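Local structure of racemase, putative (Roseobacter denitrificans, 3TCS) at residues Ala165-Ala170 and Leu203-Ser208; Tyr210-Ala215 and Glu232-Trp237; Met221-Gly226 and Asp247-Asp252. The protein binds magnesium and D-alanine and probably acts as a racemase or hydro-lyase of the mandelate racemase/muconate lactonizing enzyme family. One frame throughout, in Å; residues are numbered along the deposited sequence.

Contact 1. Residues Ala165-Ala170 and Leu203-Ser208. With MG (magnesium ion), chain J; DAL (D-alanine), chain L.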
loop_
_atom_site.group_PDB
_atom_site.type_symbol
_atom_site.label_atom_id
_atom_site.label_comp_id
_atom_site.label_asym_id
_atom_site.label_seq_id
_atom_site.Cartn_x
_atom_site.Cartn_y
_atom_site.Cartn_z
ATOM N N ALA B 165 32.963 -2.419 8.189
ATOM C CA ALA B 165 31.986 -1.487 7.629
ATOM C C ALA B 165 30.950 -1.256 8.726
ATOM O O ALA B 165 30.578 -2.190 9.438
ATOM C CB ALA B 165 31.330 -2.077 6.373
ATOM N N PHE B 166 30.498 -0.011 8.867
ATOM C CA PHE B 166 29.551 0.351 9.917
ATOM C C PHE B 166 28.559 1.413 9.463
ATOM O O PHE B 166 28.935 2.356 8.772
ATOM C CB PHE B 166 30.323 0.908 11.122
ATOM C CG PHE B 166 31.401 -0.001 11.619
ATOM C CD1 PHE B 166 31.159 -0.870 12.675
ATOM C CD2 PHE B 166 32.637 -0.050 10.976
ATOM C CE1 PHE B 166 32.132 -1.787 13.081
ATOM C CE2 PHE B 166 33.615 -0.962 11.371
ATOM C CZ PHE B 166 33.359 -1.832 12.427
ATOM N N LYS B 167 27.301 1.267 9.868
ATOM C CA LYS B 167 26.281 2.252 9.527
ATOM C C LYS B 167 25.620 2.812 10.789
ATOM O O LYS B 167 25.238 2.064 11.689
ATOM C CB LYS B 167 25.203 1.649 8.613
ATOM C CG LYS B 167 24.227 2.712 8.077
ATOM C CD LYS B 167 23.341 2.196 6.938
ATOM C CE LYS B 167 22.158 1.374 7.439
ATOM N NZ LYS B 167 21.344 0.854 6.286
ATOM N N VAL B 168 25.498 4.134 10.850
ATOM C CA VAL B 168 24.873 4.793 11.987
ATOM C C VAL B 168 23.727 5.656 11.466
ATOM O O VAL B 168 23.454 5.662 10.265
ATOM C CB VAL B 168 25.889 5.665 12.773
ATOM C CG1 VAL B 168 26.993 4.784 13.334
ATOM C CG2 VAL B 168 26.468 6.750 11.873
ATOM N N ARG B 169 23.069 6.387 12.360
ATOM C CA ARG B 169 21.922 7.210 11.977
ATOM C C ARG B 169 22.161 8.711 12.020
ATOM O O ARG B 169 22.868 9.215 12.895
ATOM C CB ARG B 169 20.730 6.891 12.887
ATOM C CG ARG B 169 20.400 5.409 12.992
ATOM C CD ARG B 169 19.747 4.887 11.721
ATOM N NE ARG B 169 20.033 3.470 11.512
ATOM C CZ ARG B 169 19.489 2.727 10.553
ATOM N NH1 ARG B 169 18.613 3.258 9.712
ATOM N NH2 ARG B 169 19.844 1.460 10.417
ATOM N N ALA B 170 21.537 9.413 11.078
ATOM C CA ALA B 170 21.620 10.865 10.978
ATOM C C ALA B 170 20.205 11.411 11.144
ATOM O O ALA B 170 19.231 10.705 10.882
ATOM C CB ALA B 170 22.180 11.278 9.610
ATOM N N LEU B 203 29.026 4.216 6.803
ATOM C CA LEU B 203 27.758 4.476 6.138
ATOM C C LEU B 203 26.854 5.239 7.097
ATOM O O LEU B 203 27.052 5.198 8.310
ATOM C CB LEU B 203 27.067 3.158 5.786
ATOM C CG LEU B 203 27.764 2.130 4.892
ATOM C CD1 LEU B 203 28.976 1.519 5.603
ATOM C CD2 LEU B 203 26.759 1.045 4.538
ATOM N N ILE B 204 25.862 5.934 6.563
ATOM C CA ILE B 204 24.933 6.642 7.429
ATOM C C ILE B 204 23.546 6.570 6.792
ATOM O O ILE B 204 23.422 6.436 5.574
ATOM C CB ILE B 204 25.385 8.106 7.667
ATOM C CG1 ILE B 204 24.777 8.621 8.973
ATOM C CG2 ILE B 204 24.980 8.984 6.492
ATOM C CD1 ILE B 204 25.470 9.856 9.537
ATOM N N ASP B 205 22.507 6.629 7.620
ATOM C CA ASP B 205 21.128 6.530 7.141
ATOM C C ASP B 205 20.322 7.648 7.793
ATOM O O ASP B 205 20.292 7.751 9.017
ATOM C CB ASP B 205 20.549 5.169 7.553
ATOM C CG ASP B 205 19.292 4.801 6.784
ATOM O OD1 ASP B 205 18.524 5.711 6.404
ATOM O OD2 ASP B 205 19.073 3.586 6.577
ATOM N N ALA B 206 19.669 8.480 6.988
ATOM C CA ALA B 206 18.889 9.597 7.528
ATOM C C ALA B 206 17.393 9.313 7.634
ATOM O O ALA B 206 16.623 10.155 8.101
ATOM C CB ALA B 206 19.120 10.845 6.681
ATOM N N ASN B 207 16.989 8.130 7.189
ATOM C CA ASN B 207 15.594 7.708 7.231
ATOM C C ASN B 207 14.560 8.786 6.899
ATOM O O ASN B 207 13.684 9.087 7.709
ATOM C CB ASN B 207 15.294 7.081 8.600
ATOM C CG ASN B 207 15.994 5.738 8.790
ATOM O OD1 ASN B 207 15.591 4.722 8.210
ATOM N ND2 ASN B 207 17.059 5.733 9.583
ATOM N N SER B 208 14.678 9.364 5.703
ATOM C CA SER B 208 13.747 10.380 5.200
ATOM C C SER B 208 13.649 11.686 5.984
ATOM O O SER B 208 12.642 12.387 5.900
ATOM C CB SER B 208 12.341 9.778 5.087
ATOM O OG SER B 208 12.285 8.758 4.106
HETATM MG MG MG J . 17.667 2.422 5.600
HETATM N N DAL L . 18.572 0.425 6.492
HETATM C CA DAL L . 18.172 0.758 7.871
HETATM C CB DAL L . 18.141 -0.495 8.735
HETATM C C DAL L . 16.817 1.380 7.866
HETATM O O DAL L . 16.624 2.386 7.263
HETATM O O HOH W 1 16.622 4.213 5.266
#

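Contact 2. Residues Tyr210-Ala215 and Glu232-Trp237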
loop_
_atom_site.group_PDB
_atom_site.type_symbol
_atom_site.label_atom_id
_atom_site.label_comp_id
_atom_site.label_asym_id
_atom_site.label_seq_id
_atom_site.Cartn_x
_atom_site.Cartn_y
_atom_site.Cartn_z
ATOM N N TYR B 210 15.672 14.716 5.862
ATOM C CA TYR B 210 15.997 15.990 5.220
ATOM C C TYR B 210 15.339 16.482 3.943
ATOM O O TYR B 210 14.775 15.719 3.167
ATOM C CB TYR B 210 17.504 16.030 4.972
ATOM C CG TYR B 210 18.347 15.663 6.167
ATOM C CD1 TYR B 210 18.251 16.382 7.357
ATOM C CD2 TYR B 210 19.275 14.621 6.096
ATOM C CE1 TYR B 210 19.061 16.080 8.448
ATOM C CE2 TYR B 210 20.093 14.310 7.188
ATOM C CZ TYR B 210 19.979 15.049 8.358
ATOM O OH TYR B 210 20.800 14.780 9.425
ATOM N N THR B 211 15.444 17.795 3.747
ATOM C CA THR B 211 14.970 18.449 2.536
ATOM C C THR B 211 16.236 18.350 1.685
ATOM O O THR B 211 17.326 18.156 2.226
ATOM C CB THR B 211 14.652 19.944 2.764
ATOM O OG1 THR B 211 15.812 20.603 3.294
ATOM C CG2 THR B 211 13.489 20.107 3.727
ATOM N N PRO B 212 16.122 18.472 0.353
ATOM C CA PRO B 212 17.331 18.376 -0.472
ATOM C C PRO B 212 18.493 19.286 -0.052
ATOM O O PRO B 212 19.639 18.839 -0.002
ATOM C CB PRO B 212 16.810 18.689 -1.872
ATOM C CG PRO B 212 15.452 18.077 -1.842
ATOM C CD PRO B 212 14.917 18.524 -0.493
ATOM N N ASP B 213 18.206 20.550 0.255
ATOM C CA ASP B 213 19.267 21.475 0.657
ATOM C C ASP B 213 19.990 21.047 1.927
ATOM O O ASP B 213 21.216 21.067 1.984
ATOM C CB ASP B 213 18.718 22.894 0.842
ATOM C CG ASP B 213 18.399 23.565 -0.474
ATOM O OD1 ASP B 213 19.161 23.353 -1.439
ATOM O OD2 ASP B 213 17.399 24.311 -0.543
ATOM N N ARG B 214 19.232 20.660 2.946
ATOM C CA ARG B 214 19.835 20.232 4.201
ATOM C C ARG B 214 20.621 18.935 4.015
ATOM O O ARG B 214 21.686 18.754 4.611
ATOM C CB ARG B 214 18.755 20.053 5.273
ATOM C CG ARG B 214 19.264 19.494 6.600
ATOM C CD ARG B 214 20.444 20.293 7.158
ATOM N NE ARG B 214 20.886 19.738 8.436
ATOM C CZ ARG B 214 22.066 19.969 9.001
ATOM N NH1 ARG B 214 22.955 20.757 8.406
ATOM N NH2 ARG B 214 22.359 19.402 10.165
ATOM N N ALA B 215 20.095 18.036 3.188
ATOM C CA ALA B 215 20.760 16.765 2.923
ATOM C C ALA B 215 22.094 17.013 2.232
ATOM O O ALA B 215 23.079 16.315 2.488
ATOM C CB ALA B 215 19.875 15.873 2.048
ATOM N N GLU B 232 18.823 7.156 2.225
ATOM C CA GLU B 232 17.527 7.816 2.367
ATOM C C GLU B 232 17.624 9.228 2.940
ATOM O O GLU B 232 17.077 9.526 4.006
ATOM C CB GLU B 232 16.624 6.947 3.246
ATOM C CG GLU B 232 15.141 7.180 3.049
ATOM C CD GLU B 232 14.302 6.176 3.824
ATOM O OE1 GLU B 232 14.509 4.963 3.624
ATOM O OE2 GLU B 232 13.442 6.598 4.627
ATOM N N PRO B 233 18.320 10.124 2.229
ATOM C CA PRO B 233 18.471 11.500 2.703
ATOM C C PRO B 233 17.159 12.271 2.823
ATOM O O PRO B 233 16.974 13.038 3.770
ATOM C CB PRO B 233 19.409 12.120 1.670
ATOM C CG PRO B 233 19.088 11.359 0.419
ATOM C CD PRO B 233 18.981 9.939 0.926
ATOM N N CYS B 234 16.256 12.058 1.865
ATOM C CA CYS B 234 14.971 12.755 1.842
ATOM C C CYS B 234 13.786 11.803 1.927
ATOM O O CYS B 234 13.943 10.589 1.771
ATOM C CB CYS B 234 14.846 13.563 0.545
ATOM S SG CYS B 234 16.238 14.654 0.186
ATOM N N PRO B 235 12.577 12.340 2.180
ATOM C CA PRO B 235 11.387 11.485 2.262
ATOM C C PRO B 235 11.431 10.525 1.073
ATOM O O PRO B 235 11.501 10.954 -0.080
ATOM C CB PRO B 235 10.245 12.488 2.177
ATOM C CG PRO B 235 10.805 13.661 2.953
ATOM C CD PRO B 235 12.232 13.754 2.431
ATOM N N TYR B 236 11.397 9.227 1.355
ATOM C CA TYR B 236 11.502 8.225 0.301
ATOM C C TYR B 236 10.469 8.296 -0.817
ATOM O O TYR B 236 10.740 7.850 -1.935
ATOM C CB TYR B 236 11.524 6.818 0.914
ATOM C CG TYR B 236 10.185 6.276 1.371
ATOM C CD1 TYR B 236 9.264 5.772 0.452
ATOM C CD2 TYR B 236 9.858 6.230 2.729
ATOM C CE1 TYR B 236 8.046 5.229 0.875
ATOM C CE2 TYR B 236 8.644 5.690 3.165
ATOM C CZ TYR B 236 7.745 5.190 2.234
ATOM O OH TYR B 236 6.558 4.639 2.667
ATOM N N TRP B 237 9.299 8.855 -0.518
ATOM C CA TRP B 237 8.227 8.980 -1.500
ATOM C C TRP B 237 8.377 10.191 -2.421
ATOM O O TRP B 237 7.534 10.419 -3.285
ATOM C CB TRP B 237 6.867 9.029 -0.791
ATOM C CG TRP B 237 6.727 10.132 0.226
ATOM C CD1 TRP B 237 6.268 11.399 0.006
ATOM C CD2 TRP B 237 7.062 10.061 1.618
ATOM N NE1 TRP B 237 6.294 12.120 1.174
ATOM C CE2 TRP B 237 6.776 11.325 2.181
ATOM C CE3 TRP B 237 7.575 9.053 2.445
ATOM C CZ2 TRP B 237 6.985 11.610 3.535
ATOM C CZ3 TRP B 237 7.785 9.335 3.795
ATOM C CH2 TRP B 237 7.488 10.606 4.324
#

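Contact 3. Residues Met221-Gly226 and Asp247-Asp252. With MG (magnesium ion), chain K.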
loop_
_atom_site.group_PDB
_atom_site.type_symbol
_atom_site.label_atom_id
_atom_site.label_comp_id
_atom_site.label_asym_id
_atom_site.label_seq_id
_atom_site.Cartn_x
_atom_site.Cartn_y
_atom_site.Cartn_z
ATOM N N MET B 221 29.459 17.113 4.776
ATOM C CA MET B 221 30.141 16.700 5.999
ATOM C C MET B 221 30.576 15.246 5.871
ATOM O O MET B 221 31.668 14.877 6.296
ATOM C CB MET B 221 29.222 16.837 7.214
ATOM C CG MET B 221 28.729 18.244 7.474
ATOM S SD MET B 221 27.924 18.351 9.088
ATOM C CE MET B 221 26.294 17.758 8.708
ATOM N N LEU B 222 29.709 14.419 5.293
ATOM C CA LEU B 222 30.018 13.004 5.109
ATOM C C LEU B 222 31.225 12.855 4.185
ATOM O O LEU B 222 32.157 12.105 4.478
ATOM C CB LEU B 222 28.805 12.269 4.521
ATOM C CG LEU B 222 27.568 12.208 5.427
ATOM C CD1 LEU B 222 26.370 11.689 4.637
ATOM C CD2 LEU B 222 27.857 11.319 6.634
ATOM N N GLN B 223 31.214 13.573 3.067
ATOM C CA GLN B 223 32.332 13.506 2.134
ATOM C C GLN B 223 33.620 13.999 2.799
ATOM O O GLN B 223 34.695 13.460 2.543
ATOM C CB GLN B 223 32.032 14.341 0.885
ATOM C CG GLN B 223 30.773 13.898 0.158
ATOM C CD GLN B 223 30.477 14.730 -1.069
ATOM O OE1 GLN B 223 30.972 15.855 -1.212
ATOM N NE2 GLN B 223 29.655 14.193 -1.958
ATOM N N ASP B 224 33.508 15.011 3.659
ATOM C CA ASP B 224 34.679 15.558 4.355
ATOM C C ASP B 224 35.326 14.545 5.297
ATOM O O ASP B 224 36.471 14.725 5.711
ATOM C CB ASP B 224 34.317 16.802 5.176
ATOM C CG ASP B 224 33.944 17.994 4.318
ATOM O OD1 ASP B 224 34.308 18.023 3.124
ATOM O OD2 ASP B 224 33.292 18.915 4.854
ATOM N N HIS B 225 34.596 13.495 5.659
ATOM C CA HIS B 225 35.155 12.486 6.547
ATOM C C HIS B 225 35.205 11.095 5.928
ATOM O O HIS B 225 35.241 10.086 6.631
ATOM C CB HIS B 225 34.394 12.457 7.870
ATOM C CG HIS B 225 34.549 13.715 8.663
ATOM N ND1 HIS B 225 33.779 14.834 8.439
ATOM C CD2 HIS B 225 35.440 14.058 9.624
ATOM C CE1 HIS B 225 34.187 15.814 9.226
ATOM N NE2 HIS B 225 35.195 15.369 9.955
ATOM N N GLY B 226 35.202 11.058 4.602
ATOM C CA GLY B 226 35.309 9.798 3.895
ATOM C C GLY B 226 34.183 8.782 3.948
ATOM O O GLY B 226 34.427 7.626 3.623
ATOM N N ASP B 247 22.361 13.826 -7.484
ATOM C CA ASP B 247 23.023 14.609 -8.522
ATOM C C ASP B 247 24.038 15.615 -7.984
ATOM O O ASP B 247 25.071 15.854 -8.612
ATOM C CB ASP B 247 21.985 15.339 -9.386
ATOM C CG ASP B 247 21.157 14.384 -10.244
ATOM O OD1 ASP B 247 21.605 13.242 -10.474
ATOM O OD2 ASP B 247 20.065 14.777 -10.700
ATOM N N ALA B 248 23.758 16.188 -6.816
ATOM C CA ALA B 248 24.648 17.186 -6.222
ATOM C C ALA B 248 25.854 16.622 -5.479
ATOM O O ALA B 248 26.911 17.255 -5.435
ATOM C CB ALA B 248 23.854 18.087 -5.281
ATOM N N LEU B 249 25.698 15.435 -4.902
ATOM C CA LEU B 249 26.761 14.809 -4.126
ATOM C C LEU B 249 27.584 13.760 -4.857
ATOM O O LEU B 249 27.090 13.082 -5.760
ATOM C CB LEU B 249 26.165 14.157 -2.879
ATOM C CG LEU B 249 25.489 15.068 -1.858
ATOM C CD1 LEU B 249 24.943 14.212 -0.720
ATOM C CD2 LEU B 249 26.496 16.082 -1.326
ATOM N N ASP B 250 28.846 13.633 -4.451
ATOM C CA ASP B 250 29.746 12.640 -5.026
ATOM C C ASP B 250 29.516 11.317 -4.301
ATOM O O ASP B 250 29.506 10.254 -4.915
ATOM C CB ASP B 250 31.209 13.056 -4.849
ATOM C CG ASP B 250 31.586 14.254 -5.703
ATOM O OD1 ASP B 250 31.256 14.252 -6.909
ATOM O OD2 ASP B 250 32.222 15.192 -5.172
ATOM N N ILE B 251 29.339 11.394 -2.985
ATOM C CA ILE B 251 29.112 10.203 -2.166
ATOM C C ILE B 251 27.890 9.445 -2.686
ATOM O O ILE B 251 26.933 10.060 -3.143
ATOM C CB ILE B 251 28.899 10.603 -0.682
ATOM C CG1 ILE B 251 28.773 9.355 0.195
ATOM C CG2 ILE B 251 27.662 11.476 -0.548
ATOM C CD1 ILE B 251 28.773 9.670 1.683
ATOM N N ASP B 252 27.928 8.114 -2.638
ATOM C CA ASP B 252 26.794 7.320 -3.113
ATOM C C ASP B 252 25.545 7.600 -2.272
ATOM O O ASP B 252 25.610 7.621 -1.043
ATOM C CB ASP B 252 27.089 5.812 -3.032
ATOM C CG ASP B 252 28.037 5.320 -4.121
ATOM O OD1 ASP B 252 28.138 5.956 -5.194
ATOM O OD2 ASP B 252 28.666 4.266 -3.903
HETATM MG MG MG K . 26.065 11.876 -7.062
HETATM O O HOH W 2 26.596 13.057 -8.621
HETATM O O HOH W 3 27.966 10.696 -7.361
HETATM O O HOH W 4 25.679 10.428 -5.458
HETATM O O HOH W 5 25.266 10.398 -8.395
#

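Contact 1. Residues Ala165-Ala170 and Leu203-Ser208
V168 and I204 pack side by side where two neighbouring parallel strands of the TIM barrel, joined by the beta-alpha-beta unit through helix 184-196, lie edge to edge. The bonding alternates as parallel pairing requires: L203 N gives to F166 O (2.7 Å), V168 N to L203 O, and D205 N and A170 N continue the series. The outer, helix-facing side is tight and largely apolar. V168 CG2 lies 3.8 Å from I204 CG1, and the methyl of A170, small enough to fit, meets I204 CD1 at 3.6 Å, while helices 147-161 and 184-196 cover V168. On the K167, R169 and D205 side, the L203 end is still close-packed, K167 CG lying 3.7 Å from L203 CB, whereas toward the C-terminal ends polar groups turn to D-alanine, magnesium and a water. K167 CG stands anti to its backbone N (chi1 -172°), and a bend at chi3 brings NZ to 2.8 Å from the amino N of D-alanine, among E231, E333 and the hydroxyl of Y137. With a methionine in place of K167, the E231 and E333 carboxylates would probably lose their shared positive partner. R169, anchored through NE to S140 O, turns its guanidinium edge to D-alanine CA. D205, whose short carboxylate divides its work, binds magnesium through OD2 alone (2.1 Å), beside E231 and E257, whereas OD1 closes an Asx turn, accepting N207 N at 3.0 Å on its anti side.

Contact 2. Residues Tyr210-Ala215 and Glu232-Trp237
At the C-terminal mouth of the barrel, where loops after the strands meet, Y210 just ahead of helix 212-224 rests against P233, C234 and P235 in the loop that follows strand 229-231. One backbone hydrogen bond joins them, from Y210 N to P233 O (3.0 Å). The carbonyl oxygen of Y210 faces C-H groups instead: C234 CA, in a CA-H...O contact, and P235 CD, each 3.3 Å away. P235 has no N-H to give that oxygen, and its CD lies there instead. T211 is the N-cap of the helix, its OG1 accepting a weak bond from R214 N, and P212 fits the first turn, where no N-H is needed for a helical bond. C234 SG, turned anti to its carbonyl carbon (chi1 -52°), is thereby directed at the start of the helix, 3.8 Å from P212 N and 4.1 Å from P212 CG. One turn into the helix, A215 is small enough for its CB to approach P233 CB at 3.8 Å. The far end of the loop reaches the second subunit: Y236 OH is hydrogen-bonded to H93 O of that subunit, and W237 packs on its P263.

Contact 3. Residues Met221-Gly226 and Asp247-Asp252
The carbonyl oxygen of L249, whose side chain borders Q223, binds a magnesium ion at 2.0 Å. T246 O and four waters complete six ligands, so the protein holds this ion through backbone oxygens alone. Two of the waters also tie down the chain beyond: one donates to D250 O (2.9 Å), another to I251 O (2.7 Å). L249 is the first residue past helix 239-248 to leave helical geometry; the ion sits at this C-terminal end, whose dipole would probably add to the attraction for a cation. Across the contact, Q223 stretches out beyond CG toward residues L249-I251, its CG 3.9 Å from I251 CB. A long residue, apolar along its stem, suits this place beside isoleucine. Further in, the packing is apolar: the CG1 branch of I251 swings opposite the backbone nitrogen (chi1 -175°), which carries CD1 to 3.8 Å from L222 CB. F227 touches both of these side chains, and F230 of strand 229-231 lies against L222. Near the end of the helix bearing L222 and Q223, H225 ND1 donates to M221 O (3.0 Å, 172° at the hydrogen) with that oxygen in the ring plane. The helix ends in a Schellman motif with G226 as C-prime, its positive phi easily adopted without a side chain. Two neighbouring helix ends thus pack where their chains turn back into strands 229-231 and 252-255, at the end of the TIM barrel remote from the one that holds D-alanine.

How the contacts relate
The three contacts follow one sector of the barrel from its pocket to its far rim. Contact 1 holds part of the D-alanine and magnesium site itself. Contact 2 is its outer neighbour, with centres 13 Å apart: S208 OG probably hydrogen-bonds to E232 OE2 (2.5 Å) and Y236 N (2.9 Å), and the P233 side chain is about 9 Å from the active-site magnesium. Contact 3 shares helix 212-224 with contact 2, so the same helix is held at both ends. It reaches contact 1 through the outer layer, where I204 CG2 meets L222 CD1 at 3.6 Å, yet the L222 side chain remains about 14 Å from D-alanine.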